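Local coordinates for protein esterase (Alcaligenes sp., PDB 1QLW) that probably hydrolyses carboxylic esters as a bacterial esterase of the alpha/beta hydrolase fold, at residues I102-R107 with H205-I210; F145-R150 with T158-Q163; P185-L190 with P212-A217. All coordinates share one frame; numbering follows the deposited sequence.

Contact 1: I102-R107 with H205-I210. With SO4 (sulfate ion), chain D.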
ATOM      1  N   ILE A 102       8.825  -2.756   0.754  1.00 11.15           N
ATOM      2  CA  ILE A 102       8.018  -3.428  -0.253  1.00 11.42           C
ATOM      3  C   ILE A 102       6.644  -3.820   0.269  1.00 10.88           C
ATOM      4  O   ILE A 102       6.412  -3.923   1.473  1.00 12.02           O
ATOM      5  CB  ILE A 102       8.738  -4.670  -0.827  1.00 13.03           C
ATOM      6  CG1 ILE A 102       8.816  -5.833   0.153  1.00 16.94           C
ATOM      7  CG2 ILE A 102      10.129  -4.279  -1.317  1.00 16.53           C
ATOM      8  CD1 ILE A 102       8.511  -7.193  -0.333  1.00 20.41           C
ATOM      9  N   ASP A 103       5.732  -4.050  -0.691  1.00 10.72           N
ATOM     10  CA  ASP A 103       4.594  -4.933  -0.453  1.00 10.59           C
ATOM     11  C   ASP A 103       4.885  -6.208  -1.259  1.00 10.24           C
ATOM     12  O   ASP A 103       5.190  -6.134  -2.446  1.00 11.08           O
ATOM     13  CB  ASP A 103       3.242  -4.368  -0.874  1.00 10.91           C
ATOM     14  CG  ASP A 103       2.725  -3.295   0.074  1.00 10.71           C
ATOM     15  OD1 ASP A 103       3.232  -3.207   1.225  1.00 12.25           O
ATOM     16  OD2 ASP A 103       1.745  -2.599  -0.293  1.00 12.00           O
ATOM     17  N   GLN A 104       4.806  -7.355  -0.578  1.00 10.91           N
ATOM     18  CA  GLN A 104       5.035  -8.617  -1.263  1.00 11.00           C
ATOM     19  C   GLN A 104       4.153  -8.748  -2.498  1.00 10.71           C
ATOM     20  O   GLN A 104       3.044  -8.205  -2.544  1.00 11.21           O
ATOM     21  CB  GLN A 104       4.683  -9.803  -0.375  1.00 11.00           C
ATOM     22  CG  GLN A 104       5.699 -10.187   0.684  1.00 11.19           C
ATOM     23  CD  GLN A 104       5.333 -11.492   1.354  1.00 10.57           C
ATOM     24  OE1 GLN A 104       4.912 -12.444   0.673  1.00 11.62           O
ATOM     25  NE2 GLN A 104       5.462 -11.568   2.665  1.00 11.24           N
ATOM     26  N   SER A 105       4.625  -9.522  -3.462  1.00 11.81           N
ATOM     27  CA  SER A 105       3.759  -9.904  -4.574  1.00 11.79           C
ATOM     28  C   SER A 105       2.437 -10.419  -4.009  1.00 12.19           C
ATOM     29  O   SER A 105       2.408 -11.184  -3.039  1.00 12.86           O
ATOM     30  CB  SER A 105       4.444 -11.002  -5.374  1.00 13.59           C
ATOM     31  OG  SER A 105       5.643 -10.554  -5.968  1.00 14.37           O
ATOM     32  N   GLY A 106       1.333  -9.992  -4.610  1.00 11.83           N
ATOM     33  CA  GLY A 106       0.022 -10.446  -4.203  1.00 12.55           C
ATOM     34  C   GLY A 106      -0.440  -9.953  -2.848  1.00 11.30           C
ATOM     35  O   GLY A 106      -1.304 -10.597  -2.251  1.00 12.59           O
ATOM     36  N   ARG A 107       0.096  -8.840  -2.383  1.00 11.31           N
ATOM     37  CA  ARG A 107      -0.258  -8.259  -1.096  1.00 11.09           C
ATOM     38  C   ARG A 107      -0.269  -6.736  -1.249  1.00 10.37           C
ATOM     39  O   ARG A 107       0.538  -6.176  -1.970  1.00 11.18           O
ATOM     40  CB  ARG A 107       0.756  -8.650  -0.005  1.00 11.06           C
ATOM     41  CG  ARG A 107       0.318  -8.412   1.423  1.00 11.79           C
ATOM     42  CD  ARG A 107      -0.560  -9.502   2.021  1.00 11.96           C
ATOM     43  NE  ARG A 107       0.076 -10.815   1.926  1.00 11.34           N
ATOM     44  CZ  ARG A 107       1.105 -11.215   2.669  1.00 10.51           C
ATOM     45  NH1 ARG A 107       1.514 -10.455   3.675  1.00 11.27           N
ATOM     46  NH2 ARG A 107       1.718 -12.344   2.367  1.00 12.18           N
ATOM     47  N   HIS A 205      10.950 -10.885   7.790  1.00 12.74           N
ATOM     48  CA  HIS A 205      10.187 -11.155   8.998  1.00 12.67           C
ATOM     49  C   HIS A 205       9.272 -12.346   8.813  1.00 12.45           C
ATOM     50  O   HIS A 205       8.456 -12.349   7.895  1.00 13.00           O
ATOM     51  CB  HIS A 205       9.321  -9.914   9.330  1.00 13.72           C
ATOM     52  CG  HIS A 205       8.572  -9.971  10.623  1.00 12.92           C
ATOM     53  ND1 HIS A 205       7.314  -9.406  10.740  1.00 14.94           N
ATOM     54  CD2 HIS A 205       8.914 -10.498  11.819  1.00 13.07           C
ATOM     55  CE1 HIS A 205       6.955  -9.623  12.006  1.00 15.35           C
ATOM     56  NE2 HIS A 205       7.888 -10.261  12.694  1.00 14.55           N
ATOM     57  N   SER A 206       9.345 -13.351   9.685  1.00 14.71           N
ATOM     58  CA  SER A 206       8.305 -14.375   9.766  1.00 16.06           C
ATOM     59  C   SER A 206       8.031 -15.114   8.476  1.00 14.24           C
ATOM     60  O   SER A 206       8.964 -15.790   8.035  1.00 14.18           O
ATOM     61  CB  SER A 206       7.063 -13.714  10.374  1.00 19.86           C
ATOM     62  OG  SER A 206       6.277 -14.705  11.023  1.00 24.73           O
ATOM     63  N   GLN A 207       6.859 -15.037   7.847  1.00 12.93           N
ATOM     64  CA  GLN A 207       6.631 -15.699   6.555  1.00 12.34           C
ATOM     65  C   GLN A 207       7.700 -15.375   5.524  1.00 12.22           C
ATOM     66  O   GLN A 207       8.053 -16.229   4.706  1.00 12.98           O
ATOM     67  CB  GLN A 207       5.279 -15.189   6.034  1.00 12.71           C
ATOM     68  CG  GLN A 207       4.912 -15.600   4.613  1.00 13.09           C
ATOM     69  CD  GLN A 207       3.681 -14.802   4.243  1.00 11.87           C
ATOM     70  OE1 GLN A 207       3.796 -13.630   3.850  1.00 12.70           O
ATOM     71  NE2 GLN A 207       2.502 -15.358   4.423  1.00 12.38           N
ATOM     72  N   SER A 208       8.182 -14.135   5.490  1.00 12.10           N
ATOM     73  CA  SER A 208       9.210 -13.766   4.517  1.00 11.99           C
ATOM     74  C   SER A 208      10.607 -14.017   5.056  1.00 12.21           C
ATOM     75  O   SER A 208      11.581 -13.742   4.341  1.00 12.62           O
ATOM     76  CB  SER A 208       9.104 -12.315   4.067  1.00 11.81           C
ATOM     77  OG  SER A 208       9.390 -11.470   5.173  1.00 12.51           O
ATOM     78  N   GLY A 209      10.729 -14.566   6.259  1.00 12.61           N
ATOM     79  CA  GLY A 209      12.031 -14.845   6.838  1.00 13.26           C
ATOM     80  C   GLY A 209      12.951 -15.587   5.894  1.00 12.60           C
ATOM     81  O   GLY A 209      14.130 -15.243   5.768  1.00 14.58           O
ATOM     82  N   ILE A 210      12.427 -16.626   5.249  1.00 12.31           N
ATOM     83  CA  ILE A 210      13.221 -17.451   4.344  1.00 12.32           C
ATOM     84  C   ILE A 210      13.518 -16.777   3.013  1.00 11.91           C
ATOM     85  O   ILE A 210      14.455 -17.159   2.312  1.00 13.27           O
ATOM     86  CB  ILE A 210      12.479 -18.789   4.115  1.00 13.08           C
ATOM     87  CG1 ILE A 210      13.396 -19.852   3.507  1.00 13.58           C
ATOM     88  CG2 ILE A 210      11.229 -18.626   3.272  1.00 13.34           C
ATOM     89  CD1 ILE A 210      14.590 -20.234   4.354  1.00 15.38           C
TER
HETATM   90  S   SO4 D 576       5.019 -17.960   9.161  1.00 24.25           S
HETATM   91  O1  SO4 D 576       4.231 -19.021   9.900  1.00 23.73           O
HETATM   92  O2  SO4 D 576       5.924 -17.310  10.187  1.00 25.63           O
HETATM   93  O3  SO4 D 576       4.043 -16.973   8.606  1.00 24.13           O
HETATM   94  O4  SO4 D 576       5.885 -18.583   8.128  1.00 24.33           O

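Contact 2: F145-R150 with T158-Q163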
ATOM      1  N   PHE A 145       1.716 -14.027  17.751  1.00 13.48           N
ATOM      2  CA  PHE A 145       2.625 -12.937  18.030  1.00 12.87           C
ATOM      3  C   PHE A 145       3.193 -12.976  19.442  1.00 12.45           C
ATOM      4  O   PHE A 145       4.077 -12.182  19.766  1.00 13.69           O
ATOM      5  CB  PHE A 145       1.948 -11.597  17.777  1.00 13.06           C
ATOM      6  CG  PHE A 145       1.525 -11.337  16.353  1.00 13.29           C
ATOM      7  CD1 PHE A 145       2.042 -12.044  15.271  1.00 15.10           C
ATOM      8  CD2 PHE A 145       0.604 -10.346  16.082  1.00 14.44           C
ATOM      9  CE1 PHE A 145       1.662 -11.777  13.974  1.00 16.27           C
ATOM     10  CE2 PHE A 145       0.210 -10.066  14.784  1.00 14.85           C
ATOM     11  CZ  PHE A 145       0.734 -10.775  13.736  1.00 15.80           C
ATOM     12  N   ARG A 146       2.699 -13.893  20.275  1.00 13.53           N
ATOM     13  CA  ARG A 146       3.171 -14.114  21.624  1.00 14.29           C
ATOM     14  C   ARG A 146       2.931 -12.889  22.502  1.00 15.17           C
ATOM     15  O   ARG A 146       3.755 -12.561  23.373  1.00 17.28           O
ATOM     16  CB  ARG A 146       4.642 -14.554  21.669  1.00 14.98           C
ATOM     17  CG  ARG A 146       4.951 -15.738  20.779  1.00 14.53           C
ATOM     18  CD  ARG A 146       6.308 -16.375  21.093  1.00 14.70           C
ATOM     19  NE  ARG A 146       7.370 -15.387  21.184  1.00 14.89           N
ATOM     20  CZ  ARG A 146       7.940 -14.784  20.148  1.00 14.55           C
ATOM     21  NH1 ARG A 146       7.635 -15.162  18.900  1.00 15.29           N
ATOM     22  NH2 ARG A 146       8.815 -13.804  20.349  1.00 15.17           N
ATOM     23  N   PHE A 147       1.743 -12.303  22.390  1.00 14.81           N
ATOM     24  CA  PHE A 147       1.396 -11.218  23.288  1.00 15.21           C
ATOM     25  C   PHE A 147       1.015 -11.718  24.684  1.00 15.97           C
ATOM     26  O   PHE A 147       1.092 -10.971  25.643  1.00 16.64           O
ATOM     27  CB  PHE A 147       0.239 -10.409  22.715  1.00 14.98           C
ATOM     28  CG  PHE A 147       0.547  -9.651  21.444  1.00 14.32           C
ATOM     29  CD1 PHE A 147       1.838  -9.390  21.024  1.00 14.76           C
ATOM     30  CD2 PHE A 147      -0.514  -9.206  20.678  1.00 14.50           C
ATOM     31  CE1 PHE A 147       2.064  -8.683  19.854  1.00 13.98           C
ATOM     32  CE2 PHE A 147      -0.293  -8.487  19.518  1.00 14.89           C
ATOM     33  CZ  PHE A 147       0.995  -8.217  19.103  1.00 14.41           C
ATOM     34  N   GLY A 148       0.561 -12.958  24.739  1.00 16.07           N
ATOM     35  CA  GLY A 148       0.153 -13.593  26.000  1.00 17.37           C
ATOM     36  C   GLY A 148      -0.202 -15.020  25.643  1.00 19.10           C
ATOM     37  O   GLY A 148      -0.119 -15.438  24.501  1.00 20.92           O
ATOM     38  N   PRO A 149      -0.567 -15.794  26.656  1.00 21.53           N
ATOM     39  CA  PRO A 149      -0.800 -17.217  26.444  1.00 24.34           C
ATOM     40  C   PRO A 149      -1.981 -17.527  25.555  1.00 24.87           C
ATOM     41  O   PRO A 149      -1.992 -18.475  24.757  1.00 28.18           O
ATOM     42  CB  PRO A 149      -0.941 -17.772  27.859  1.00 25.93           C
ATOM     43  CG  PRO A 149      -1.298 -16.614  28.731  1.00 25.32           C
ATOM     44  CD  PRO A 149      -0.665 -15.411  28.080  1.00 22.04           C
ATOM     45  N   ARG A 150      -3.002 -16.681  25.648  1.00 23.09           N
ATOM     46  CA  ARG A 150      -4.233 -16.834  24.902  1.00 23.19           C
ATOM     47  C   ARG A 150      -4.995 -15.518  24.998  1.00 19.95           C
ATOM     48  O   ARG A 150      -4.809 -14.724  25.924  1.00 20.24           O
ATOM     49  CB  ARG A 150      -5.081 -17.964  25.475  1.00 27.08           C
ATOM     50  CG  ARG A 150      -5.526 -17.700  26.906  1.00 29.95           C
ATOM     51  CD  ARG A 150      -6.035 -18.985  27.550  1.00 34.49           C
ATOM     52  NE  ARG A 150      -4.945 -19.926  27.778  1.00 37.68           N
ATOM     53  CZ  ARG A 150      -4.004 -19.870  28.708  1.00 40.09           C
ATOM     54  NH1 ARG A 150      -3.959 -18.890  29.599  1.00 40.35           N
ATOM     55  NH2 ARG A 150      -3.075 -20.824  28.768  1.00 40.74           N
ATOM     56  N   THR A 158       5.136  -7.908  28.509  1.00 17.42           N
ATOM     57  CA  THR A 158       5.266  -7.770  27.063  1.00 16.79           C
ATOM     58  C   THR A 158       5.717  -6.357  26.705  1.00 16.51           C
ATOM     59  O   THR A 158       5.315  -5.360  27.294  1.00 18.73           O
ATOM     60  CB  THR A 158       3.952  -8.072  26.340  1.00 17.70           C
ATOM     61  OG1 THR A 158       4.224  -7.984  24.921  1.00 17.57           O
ATOM     62  CG2 THR A 158       2.828  -7.097  26.642  1.00 18.97           C
ATOM     63  N   GLN A 159       6.577  -6.289  25.697  1.00 15.03           N
ATOM     64  CA  GLN A 159       6.963  -5.013  25.102  1.00 15.22           C
ATOM     65  C   GLN A 159       5.944  -4.529  24.071  1.00 14.44           C
ATOM     66  O   GLN A 159       6.043  -3.379  23.639  1.00 15.32           O
ATOM     67  CB  GLN A 159       8.329  -5.130  24.432  1.00 15.34           C
ATOM     68  CG  GLN A 159       9.486  -5.369  25.378  1.00 16.88           C
ATOM     69  CD  GLN A 159      10.026  -4.144  26.054  1.00 18.13           C
ATOM     70  OE1 GLN A 159       9.568  -3.023  25.810  1.00 19.20           O
ATOM     71  NE2 GLN A 159      11.085  -4.369  26.822  1.00 21.81           N
ATOM     72  N   PHE A 160       5.008  -5.368  23.650  1.00 14.27           N
ATOM     73  CA  PHE A 160       4.092  -4.874  22.621  1.00 13.95           C
ATOM     74  C   PHE A 160       3.107  -3.914  23.247  1.00 14.28           C
ATOM     75  O   PHE A 160       2.608  -4.182  24.344  1.00 15.90           O
ATOM     76  CB  PHE A 160       3.311  -6.047  21.969  1.00 14.39           C
ATOM     77  CG  PHE A 160       2.557  -5.516  20.780  1.00 13.91           C
ATOM     78  CD1 PHE A 160       3.195  -5.340  19.554  1.00 13.95           C
ATOM     79  CD2 PHE A 160       1.235  -5.148  20.882  1.00 14.23           C
ATOM     80  CE1 PHE A 160       2.511  -4.781  18.480  1.00 14.27           C
ATOM     81  CE2 PHE A 160       0.547  -4.569  19.822  1.00 15.49           C
ATOM     82  CZ  PHE A 160       1.201  -4.392  18.623  1.00 14.51           C
ATOM     83  N   PRO A 161       2.778  -2.806  22.572  1.00 14.30           N
ATOM     84  CA  PRO A 161       1.797  -1.848  23.092  1.00 15.82           C
ATOM     85  C   PRO A 161       0.380  -2.409  22.917  1.00 15.39           C
ATOM     86  O   PRO A 161      -0.382  -2.001  22.031  1.00 15.68           O
ATOM     87  CB  PRO A 161       2.021  -0.609  22.245  1.00 16.72           C
ATOM     88  CG  PRO A 161       2.476  -1.164  20.922  1.00 15.44           C
ATOM     89  CD  PRO A 161       3.360  -2.338  21.302  1.00 14.84           C
ATOM     90  N   VAL A 162       0.000  -3.336  23.804  1.00 16.46           N
ATOM     91  CA  VAL A 162      -1.274  -4.018  23.704  1.00 16.20           C
ATOM     92  C   VAL A 162      -2.457  -3.093  23.869  1.00 15.91           C
ATOM     93  O   VAL A 162      -3.545  -3.412  23.377  1.00 16.43           O
ATOM     94  CB  VAL A 162      -1.387  -5.235  24.649  1.00 18.37           C
ATOM     95  CG1 VAL A 162      -0.446  -6.363  24.250  1.00 19.61           C
ATOM     96  CG2 VAL A 162      -1.156  -4.801  26.079  1.00 21.60           C
ATOM     97  N   GLN A 163      -2.285  -1.910  24.460  1.00 16.45           N
ATOM     98  CA  GLN A 163      -3.349  -0.913  24.473  1.00 17.28           C
ATOM     99  C   GLN A 163      -3.747  -0.471  23.075  1.00 15.33           C
ATOM    100  O   GLN A 163      -4.851   0.057  22.898  1.00 18.00           O
ATOM    101  CB  GLN A 163      -2.961   0.295  25.316  1.00 19.97           C
ATOM    102  CG  GLN A 163      -1.988   1.274  24.730  1.00 23.79           C
ATOM    103  CD  GLN A 163      -0.526   0.946  24.732  1.00 26.66           C
ATOM    104  OE1 GLN A 163      -0.100  -0.159  25.063  1.00 27.78           O
ATOM    105  NE2 GLN A 163       0.298   1.923  24.351  1.00 29.64           N
TER
HETATM  106  O   HOH W   1       5.261 -10.278  24.262  1.00 30.29           O

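Contact 3: P185-L190 with P212-A217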
ATOM      1  N   PRO A 185       6.735 -15.380  -5.552  1.00 12.37           N
ATOM      2  CA  PRO A 185       7.257 -14.451  -6.552  1.00 12.57           C
ATOM      3  C   PRO A 185       8.054 -13.296  -5.992  1.00 12.08           C
ATOM      4  O   PRO A 185       8.925 -12.721  -6.678  1.00 12.64           O
ATOM      5  CB  PRO A 185       6.010 -13.988  -7.314  1.00 13.68           C
ATOM      6  CG  PRO A 185       5.086 -15.164  -7.223  1.00 14.32           C
ATOM      7  CD  PRO A 185       5.298 -15.647  -5.806  1.00 13.49           C
ATOM      8  N   THR A 186       7.838 -12.928  -4.720  1.00 11.93           N
ATOM      9  CA  THR A 186       8.652 -11.899  -4.088  1.00 11.69           C
ATOM     10  C   THR A 186      10.132 -12.249  -4.161  1.00 11.49           C
ATOM     11  O   THR A 186      10.974 -11.360  -4.259  1.00 12.41           O
ATOM     12  CB  THR A 186       8.216 -11.708  -2.624  1.00 11.70           C
ATOM     13  OG1 THR A 186       6.825 -11.369  -2.557  1.00 11.91           O
ATOM     14  CG2 THR A 186       9.000 -10.624  -1.936  1.00 12.59           C
ATOM     15  N   VAL A 187      10.474 -13.525  -4.031  1.00 11.80           N
ATOM     16  CA  VAL A 187      11.877 -13.947  -4.015  1.00 12.37           C
ATOM     17  C   VAL A 187      12.623 -13.528  -5.258  1.00 12.38           C
ATOM     18  O   VAL A 187      13.700 -12.912  -5.166  1.00 13.47           O
ATOM     19  CB  VAL A 187      11.921 -15.472  -3.793  1.00 13.29           C
ATOM     20  CG1 VAL A 187      13.332 -16.011  -4.026  1.00 14.47           C
ATOM     21  CG2 VAL A 187      11.452 -15.801  -2.375  1.00 14.69           C
ATOM     22  N   ALA A 188      12.091 -13.842  -6.453  1.00 12.83           N
ATOM     23  CA  ALA A 188      12.751 -13.419  -7.671  1.00 13.38           C
ATOM     24  C   ALA A 188      12.777 -11.900  -7.793  1.00 13.07           C
ATOM     25  O   ALA A 188      13.728 -11.319  -8.305  1.00 13.97           O
ATOM     26  CB  ALA A 188      12.050 -14.001  -8.882  1.00 14.88           C
ATOM     27  N   ASN A 189      11.712 -11.233  -7.353  1.00 12.31           N
ATOM     28  CA  ASN A 189      11.674  -9.774  -7.408  1.00 12.85           C
ATOM     29  C   ASN A 189      12.718  -9.146  -6.501  1.00 12.21           C
ATOM     30  O   ASN A 189      13.288  -8.107  -6.851  1.00 12.87           O
ATOM     31  CB  ASN A 189      10.268  -9.276  -7.085  1.00 13.44           C
ATOM     32  CG  ASN A 189       9.306  -9.586  -8.220  1.00 13.37           C
ATOM     33  OD1 ASN A 189       9.701  -9.600  -9.378  1.00 15.04           O
ATOM     34  ND2 ASN A 189       8.054  -9.808  -7.861  1.00 14.48           N
ATOM     35  N   LEU A 190      13.008  -9.767  -5.349  1.00 12.28           N
ATOM     36  CA  LEU A 190      14.061  -9.236  -4.487  1.00 12.22           C
ATOM     37  C   LEU A 190      15.422  -9.353  -5.174  1.00 12.13           C
ATOM     38  O   LEU A 190      16.270  -8.483  -4.957  1.00 13.15           O
ATOM     39  CB  LEU A 190      14.083  -9.949  -3.144  1.00 12.70           C
ATOM     40  CG  LEU A 190      12.880  -9.623  -2.243  1.00 13.32           C
ATOM     41  CD1 LEU A 190      12.841 -10.609  -1.081  1.00 15.79           C
ATOM     42  CD2 LEU A 190      12.942  -8.199  -1.736  1.00 14.44           C
ATOM     43  N   PRO A 212      14.952 -13.969   1.739  1.00 12.59           N
ATOM     44  CA  PRO A 212      16.277 -13.504   1.314  1.00 13.19           C
ATOM     45  C   PRO A 212      17.253 -14.621   1.047  1.00 12.35           C
ATOM     46  O   PRO A 212      18.136 -14.484   0.199  1.00 13.32           O
ATOM     47  CB  PRO A 212      16.747 -12.600   2.443  1.00 14.63           C
ATOM     48  CG  PRO A 212      15.557 -12.285   3.235  1.00 17.99           C
ATOM     49  CD  PRO A 212      14.524 -13.348   3.005  1.00 13.86           C
ATOM     50  N   PHE A 213      17.134 -15.705   1.810  1.00 12.60           N
ATOM     51  CA  PHE A 213      18.006 -16.853   1.620  1.00 12.52           C
ATOM     52  C   PHE A 213      17.707 -17.561   0.310  1.00 12.60           C
ATOM     53  O   PHE A 213      18.611 -18.038  -0.370  1.00 14.20           O
ATOM     54  CB  PHE A 213      17.861 -17.821   2.800  1.00 13.12           C
ATOM     55  CG  PHE A 213      18.142 -17.182   4.130  1.00 13.25           C
ATOM     56  CD1 PHE A 213      19.442 -16.895   4.525  1.00 14.49           C
ATOM     57  CD2 PHE A 213      17.112 -16.855   4.983  1.00 14.63           C
ATOM     58  CE1 PHE A 213      19.700 -16.314   5.758  1.00 15.09           C
ATOM     59  CE2 PHE A 213      17.349 -16.288   6.218  1.00 15.78           C
ATOM     60  CZ  PHE A 213      18.654 -16.015   6.603  1.00 15.58           C
ATOM     61  N   GLN A 214      16.409 -17.664  -0.040  1.00 12.90           N
ATOM     62  CA  GLN A 214      16.034 -18.213  -1.333  1.00 13.54           C
ATOM     63  C   GLN A 214      16.490 -17.287  -2.454  1.00 13.16           C
ATOM     64  O   GLN A 214      16.923 -17.753  -3.517  1.00 14.83           O
ATOM     65  CB  GLN A 214      14.518 -18.439  -1.377  1.00 13.41           C
ATOM     66  CG  GLN A 214      14.096 -19.523  -0.410  1.00 13.78           C
ATOM     67  CD  GLN A 214      12.609 -19.706  -0.283  1.00 14.56           C
ATOM     68  OE1 GLN A 214      11.832 -18.791  -0.585  1.00 16.50           O
ATOM     69  NE2 GLN A 214      12.162 -20.859   0.184  1.00 16.48           N
ATOM     70  N   THR A 215      16.410 -15.978  -2.271  1.00 12.98           N
ATOM     71  CA  THR A 215      16.888 -15.033  -3.277  1.00 13.42           C
ATOM     72  C   THR A 215      18.377 -15.269  -3.502  1.00 13.40           C
ATOM     73  O   THR A 215      18.818 -15.377  -4.655  1.00 14.30           O
ATOM     74  CB  THR A 215      16.636 -13.594  -2.816  1.00 13.90           C
ATOM     75  OG1 THR A 215      15.225 -13.396  -2.628  1.00 14.82           O
ATOM     76  CG2 THR A 215      17.146 -12.587  -3.827  1.00 15.11           C
ATOM     77  N   ALA A 216      19.152 -15.354  -2.414  1.00 13.92           N
ATOM     78  CA  ALA A 216      20.590 -15.503  -2.538  1.00 14.68           C
ATOM     79  C   ALA A 216      20.988 -16.810  -3.200  1.00 15.40           C
ATOM     80  O   ALA A 216      21.962 -16.846  -3.957  1.00 16.90           O
ATOM     81  CB  ALA A 216      21.247 -15.347  -1.174  1.00 16.56           C
ATOM     82  N   ALA A 217      20.242 -17.881  -2.919  1.00 15.54           N
ATOM     83  CA  ALA A 217      20.520 -19.161  -3.572  1.00 17.35           C
ATOM     84  C   ALA A 217      20.242 -19.061  -5.069  1.00 17.52           C
ATOM     85  O   ALA A 217      20.963 -19.652  -5.890  1.00 20.49           O
ATOM     86  CB  ALA A 217      19.686 -20.262  -2.951  1.00 18.74           C
TER

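Contact 1: I102-R107 with H205-I210
Gln207 OE1 is gripped by two donors from the loop after strand 99-103: Gln104 NE2 at 2.9 Å and Arg107 NH2, also at 2.9 Å. Gln207 follows Ser206 in a tight turn between strand 200-205 and helix 211-218, the position of the nucleophile elbow in alpha/beta hydrolases. Ser206 has the positive phi (57°) expected there, and its OG donates to sulfate O2. The Gln104 bond reaches OE1 within the carbonyl plane. Arg107 approaches with a guanidinium edge, nearly in its own plane, in the straighter of the two bonds (N-H...O 167°). Gln207 CG is anti to the backbone N and the rest of the chain is extended, which carries the amide out to both donors. The far ends are held too: Gln207 NE2 bonds Asp175, which also makes a salt bridge with Arg107 NH2, while Gln104 OE1 meets Tyr211 OH and Arg107 NH1 meets Gly70 O. With partners on both oxygen and nitrogen, the Gln207 amide has its orientation settled. A type II turn from Gln104 to Arg107, with Gly106 at phi 69°, brings both donors to the same side. The sulfate, probably from the crystallisation liquor, has its O3 3.4 Å from Gln207 CB.

Contact 2: F145-R150 with T158-Q163
An offset aromatic stack between Phe147 and Phe160 joins two parts of the loop that links helix 138-144 to helix 165-171, within the long insertion between strands 99-103 and 200-205 of the alpha/beta hydrolase fold. The ring centroids are 4.2 Å apart and the planes are inclined by 22°. Phe147 brings the outer end of its ring over the face of Phe160: CZ lies above the centre of that ring, and the closest approach is from Phe147 CE1 to Phe160 CG, 3.3 Å. Phe160 holds CG anti to its backbone N (chi1 -171°), which sends the ring toward Phe147, and chi2 near 82° turns its face to it. The opposite face of Phe147 is covered by Phe145 CB, and Leu168 of helix 165-171 touches all three phenylalanines. With an alanine in place of Phe160, the ring of Phe147 would probably lose the partner stacked on its face and be freer to shift in the gap opened over that face. On the polar side a water lies between Arg146 O, 2.9 Å away, and Thr158 OG1, 2.6 Å away. Arg146, just beyond the end of helix 138-144, has the positive phi of a Schellman motif, while the same Thr158 OG1 accepts from Phe160 N at 3.0 Å, an ST turn that fixes the backbone from which the ring springs. Val162 CG1 sits at the Phe160 ring edge, in its plane, and Pro161 CD lies 3.3 Å above the ring face turned from Phe147.

Contact 3: P185-L190 with P212-A217
Thr215 packs its hydroxyl and its methyl group against the backbone and side chains of helix 185-197. Its OG1 lies 3.0 Å from Val187 O and 3.5 Å from Val187 CG1, and its CG2 is 3.7 Å from the same carbonyl oxygen. With OG1 beside the backbone N and CG2 anti to it (chi1 -60°), both branches of the threonine face this one carbonyl oxygen. Leu190, one turn on from Val187, brings CB to 3.7 Å from Thr215 OG1, the two side chains crossing at about a right angle. On the neighbouring flank, CG1 of Val187 touches both Thr215 and Gln214 CB, the latter at 3.8 Å, while Val187 CG2 meets Gln214, nearest at OE1, 3.5 Å away.

These contacts are possible because the helices come close. The axes of segments 185-190 and 212-217 approach to 8.4 Å and cross at -57°, and Val187 and Thr215 have their CA atoms 5.2 Å apart, the shortest such distance between the segments. Tyr211 and Met218, in the first and last turns of helix 211-218, also touch Val187. Farther out, Pro212 and Phe213 lean on Ile226 of strand 223-229, and Thr186 and Asn189 on Met50 of strand 43-57. The pair is thus a helix-helix packing beside the central sheet, one member being the helix that follows the nucleophile elbow.

Thr215 OG1 has a second carbonyl within reach, Tyr211 O of its own helix, one turn back. Its single proton cannot fully satisfy both, so the buried hydroxyl is held between two acceptors while the remainder of the interface is mainly aliphatic.

From the N terminus, residues 102-107, running off the end of strand 99-103, open contact 1, which closes 98 residues later when 205-210 follows strand 200-205. Nested inside that loop, contact 2 closes a short loop between helices 138-144 and 165-171, about 6 Å from contact 1 at the nearest atoms. Contact 3 crosses contact 1: helix 185-197 begins before 205-210 is reached, and pairing with helix 211-218 closes the loop round strand 200-205, its segments 22 residues apart. These two touch through Ser105 N and Thr186 OG1, 3.0 Å apart, linking the loop after strand 99-103 to helix 185-197. Contact 2 lies on the other side of the chain's centre from contact 3, their centres about 31 Å apart.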